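Local coordinates for protein latent form of PPO4 Tyrosinase (Agaricus bisporus var. bisporus H97, PDB 4OUA) that uses a pair of copper ions to hydroxylate monophenols and oxidise the resulting o-diphenols to o-quinones, the first step of melanin synthesis, at residues 215-220 with 377-382. Numbering follows the deposited sequence.
Sequences TREKTY and YGIKKS
With chi1 at -166° and an extended chain from CG to NE, Arg-216 reaches from the helix to the backbone at Tyr-377 and Gly-378, while Tyr-220, one turn later and also with CG opposite its own backbone N (chi1 179°), packs the CD1-CE1 side of its ring against the peptide joining them. Arg-216 NH1 donates to Gly-378 O, which lies at the guanidinium edge, near its plane; the N-H...O angle of 142° makes this a bent bond. Tyr-377 O instead sits over a face of the guanidinium, 3.2 Å from NH1 but badly angled for a bond. From the other side of the loop backbone, Tyr-220 CD1 packs 3.9 Å from Gly-378 CA and 4.1 Å from Tyr-377 CB. Thr-219 CG2 lies over one face of the other ring, 4.4 Å from Tyr-377 CD1. The hydroxyls hydrogen-bond outward, Tyr-220 to Asp-374, Tyr-377 to Arg-287 and Asp-132. Glu-217 OE2 approaches Ile-379 CD1 at 4.3 Å; its OE1 salt-bridges Arg-480. Arg-216 and Tyr-220 thus clasp the loop leaving helix 364-376 against helix 212-224, whose Thr-219 touches Val-249 beside the copper ligand His-250; that threonine side chain is about 14 Å from a bound copper ion, making this second-layer packing in the tyrosinase central domain.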
ATOM      1  N   THR B 215       0.128   7.460   8.940  1.00 35.83           N
ATOM      2  CA  THR B 215       0.641   6.443   8.032  1.00 38.33           C
ATOM      3  C   THR B 215       1.839   5.728   8.650  1.00 31.75           C
ATOM      4  O   THR B 215       2.088   4.553   8.377  1.00 27.95           O
ATOM      5  CB  THR B 215       1.044   7.055   6.677  1.00 33.91           C
ATOM      6  OG1 THR B 215      -0.067   7.772   6.125  1.00 36.76           O
ATOM      7  CG2 THR B 215       1.472   5.971   5.702  1.00 31.77           C
ATOM      8  N   ARG B 216       2.570   6.448   9.495  1.00 29.65           N
ATOM      9  CA  ARG B 216       3.736   5.896  10.168  1.00 32.64           C
ATOM     10  C   ARG B 216       3.322   4.858  11.208  1.00 36.48           C
ATOM     11  O   ARG B 216       3.896   3.770  11.271  1.00 42.39           O
ATOM     12  CB  ARG B 216       4.550   7.013  10.823  1.00 41.74           C
ATOM     13  CG  ARG B 216       5.949   6.608  11.266  1.00 35.07           C
ATOM     14  CD  ARG B 216       6.720   7.818  11.772  1.00 35.72           C
ATOM     15  NE  ARG B 216       8.148   7.551  11.921  1.00 41.35           N
ATOM     16  CZ  ARG B 216       8.732   7.231  13.070  1.00 47.13           C
ATOM     17  NH1 ARG B 216       8.011   7.140  14.179  1.00 47.54           N
ATOM     18  NH2 ARG B 216      10.038   7.005  13.111  1.00 43.95           N
ATOM     19  N   GLU B 217       2.325   5.197  12.021  1.00 33.88           N
ATOM     20  CA  GLU B 217       1.821   4.269  13.029  1.00 32.95           C
ATOM     21  C   GLU B 217       1.192   3.046  12.376  1.00 31.62           C
ATOM     22  O   GLU B 217       1.469   1.915  12.772  1.00 34.27           O
ATOM     23  CB  GLU B 217       0.800   4.949  13.945  1.00 33.62           C
ATOM     24  CG  GLU B 217       1.402   5.632  15.163  1.00 35.79           C
ATOM     25  CD  GLU B 217       0.464   5.623  16.358  1.00 48.86           C
ATOM     26  OE1 GLU B 217      -0.299   6.597  16.529  1.00 49.18           O
ATOM     27  OE2 GLU B 217       0.491   4.638  17.128  1.00 52.66           O
ATOM     28  N   LYS B 218       0.345   3.281  11.378  1.00 29.44           N
ATOM     29  CA  LYS B 218      -0.322   2.195  10.666  1.00 34.13           C
ATOM     30  C   LYS B 218       0.682   1.205  10.084  1.00 38.50           C
ATOM     31  O   LYS B 218       0.479  -0.007  10.148  1.00 36.40           O
ATOM     32  CB  LYS B 218      -1.210   2.746   9.548  1.00 29.16           C
ATOM     33  CG  LYS B 218      -2.507   3.383  10.023  1.00 35.09           C
ATOM     34  CD  LYS B 218      -3.457   3.603   8.854  1.00 31.65           C
ATOM     35  CE  LYS B 218      -4.813   4.103   9.314  1.00 32.20           C
ATOM     36  NZ  LYS B 218      -5.798   4.119   8.195  1.00 34.27           N
ATOM     37  N   THR B 219       1.765   1.730   9.522  1.00 36.95           N
ATOM     38  CA  THR B 219       2.786   0.899   8.898  1.00 30.92           C
ATOM     39  C   THR B 219       3.545   0.070   9.930  1.00 35.52           C
ATOM     40  O   THR B 219       3.845  -1.102   9.698  1.00 39.76           O
ATOM     41  CB  THR B 219       3.784   1.750   8.098  1.00 32.02           C
ATOM     42  OG1 THR B 219       3.099   2.393   7.017  1.00 35.76           O
ATOM     43  CG2 THR B 219       4.898   0.880   7.537  1.00 30.27           C
ATOM     44  N   TYR B 220       3.854   0.681  11.068  1.00 33.63           N
ATOM     45  CA  TYR B 220       4.570  -0.010  12.133  1.00 34.73           C
ATOM     46  C   TYR B 220       3.756  -1.172  12.691  1.00 36.99           C
ATOM     47  O   TYR B 220       4.207  -2.318  12.682  1.00 43.58           O
ATOM     48  CB  TYR B 220       4.930   0.963  13.257  1.00 39.14           C
ATOM     49  CG  TYR B 220       5.659   0.318  14.414  1.00 37.38           C
ATOM     50  CD1 TYR B 220       7.033   0.116  14.368  1.00 35.15           C
ATOM     51  CD2 TYR B 220       4.977  -0.088  15.552  1.00 39.47           C
ATOM     52  CE1 TYR B 220       7.705  -0.473  15.421  1.00 39.15           C
ATOM     53  CE2 TYR B 220       5.641  -0.677  16.613  1.00 43.35           C
ATOM     54  CZ  TYR B 220       7.004  -0.866  16.541  1.00 39.50           C
ATOM     55  OH  TYR B 220       7.670  -1.453  17.591  1.00 38.44           O
ATOM     56  N   TYR B 377      10.428   3.124  12.049  1.00 41.76           N
ATOM     57  CA  TYR B 377       9.027   3.526  12.081  1.00 37.71           C
ATOM     58  C   TYR B 377       8.463   3.649  13.496  1.00 38.96           C
ATOM     59  O   TYR B 377       7.322   4.070  13.679  1.00 39.74           O
ATOM     60  CB  TYR B 377       8.179   2.528  11.287  1.00 42.21           C
ATOM     61  CG  TYR B 377       8.672   2.270   9.882  1.00 42.18           C
ATOM     62  CD1 TYR B 377       8.421   3.174   8.860  1.00 40.15           C
ATOM     63  CD2 TYR B 377       9.377   1.114   9.574  1.00 43.07           C
ATOM     64  CE1 TYR B 377       8.865   2.941   7.574  1.00 39.60           C
ATOM     65  CE2 TYR B 377       9.823   0.870   8.289  1.00 39.52           C
ATOM     66  CZ  TYR B 377       9.566   1.788   7.294  1.00 39.93           C
ATOM     67  OH  TYR B 377      10.009   1.557   6.011  1.00 41.80           O
ATOM     68  N   GLY B 378       9.262   3.283  14.492  1.00 43.76           N
ATOM     69  CA  GLY B 378       8.789   3.229  15.865  1.00 43.05           C
ATOM     70  C   GLY B 378       8.592   4.578  16.532  1.00 46.06           C
ATOM     71  O   GLY B 378       8.885   5.623  15.953  1.00 48.01           O
ATOM     72  N   ILE B 379       8.084   4.549  17.761  1.00 45.37           N
ATOM     73  CA  ILE B 379       7.909   5.758  18.555  1.00 45.09           C
ATOM     74  C   ILE B 379       9.127   5.992  19.445  1.00 52.80           C
ATOM     75  O   ILE B 379       9.526   5.114  20.210  1.00 55.60           O
ATOM     76  CB  ILE B 379       6.644   5.686  19.430  1.00 42.65           C
ATOM     77  CG1 ILE B 379       5.400   5.528  18.555  1.00 46.69           C
ATOM     78  CG2 ILE B 379       6.528   6.923  20.307  1.00 48.09           C
ATOM     79  CD1 ILE B 379       4.107   5.452  19.338  1.00 49.08           C
ATOM     80  N   LYS B 380       9.716   7.179  19.337  1.00 59.24           N
ATOM     81  CA  LYS B 380      10.913   7.511  20.103  1.00 60.84           C
ATOM     82  C   LYS B 380      10.567   8.081  21.474  1.00 65.52           C
ATOM     83  O   LYS B 380       9.526   8.714  21.650  1.00 65.56           O
ATOM     84  CB  LYS B 380      11.780   8.506  19.327  1.00 45.32           C
ATOM     85  N   LYS B 381      11.450   7.855  22.443  1.00 62.21           N
ATOM     86  CA  LYS B 381      11.281   8.420  23.776  1.00 66.08           C
ATOM     87  C   LYS B 381      11.412   9.939  23.721  1.00 68.51           C
ATOM     88  O   LYS B 381      11.772  10.500  22.685  1.00 70.83           O
ATOM     89  CB  LYS B 381      12.307   7.833  24.749  1.00 58.40           C
ATOM     90  CG  LYS B 381      13.752   8.089  24.354  1.00 59.82           C
ATOM     91  CD  LYS B 381      14.723   7.568  25.403  1.00 69.93           C
ATOM     92  CE  LYS B 381      16.163   7.883  25.020  1.00 80.18           C
ATOM     93  NZ  LYS B 381      17.141   7.407  26.040  1.00 72.77           N
ATOM     94  N   SER B 382      11.119  10.603  24.834  1.00 63.98           N
ATOM     95  CA  SER B 382      11.233  12.055  24.900  1.00 63.87           C
ATOM     96  C   SER B 382      12.613  12.474  25.403  1.00 75.60           C
ATOM     97  O   SER B 382      13.266  11.734  26.141  1.00 75.26           O
ATOM     98  CB  SER B 382      10.141  12.638  25.799  1.00 69.94           C
ATOM     99  OG  SER B 382      10.179  14.055  25.788  1.00 87.13           O
TER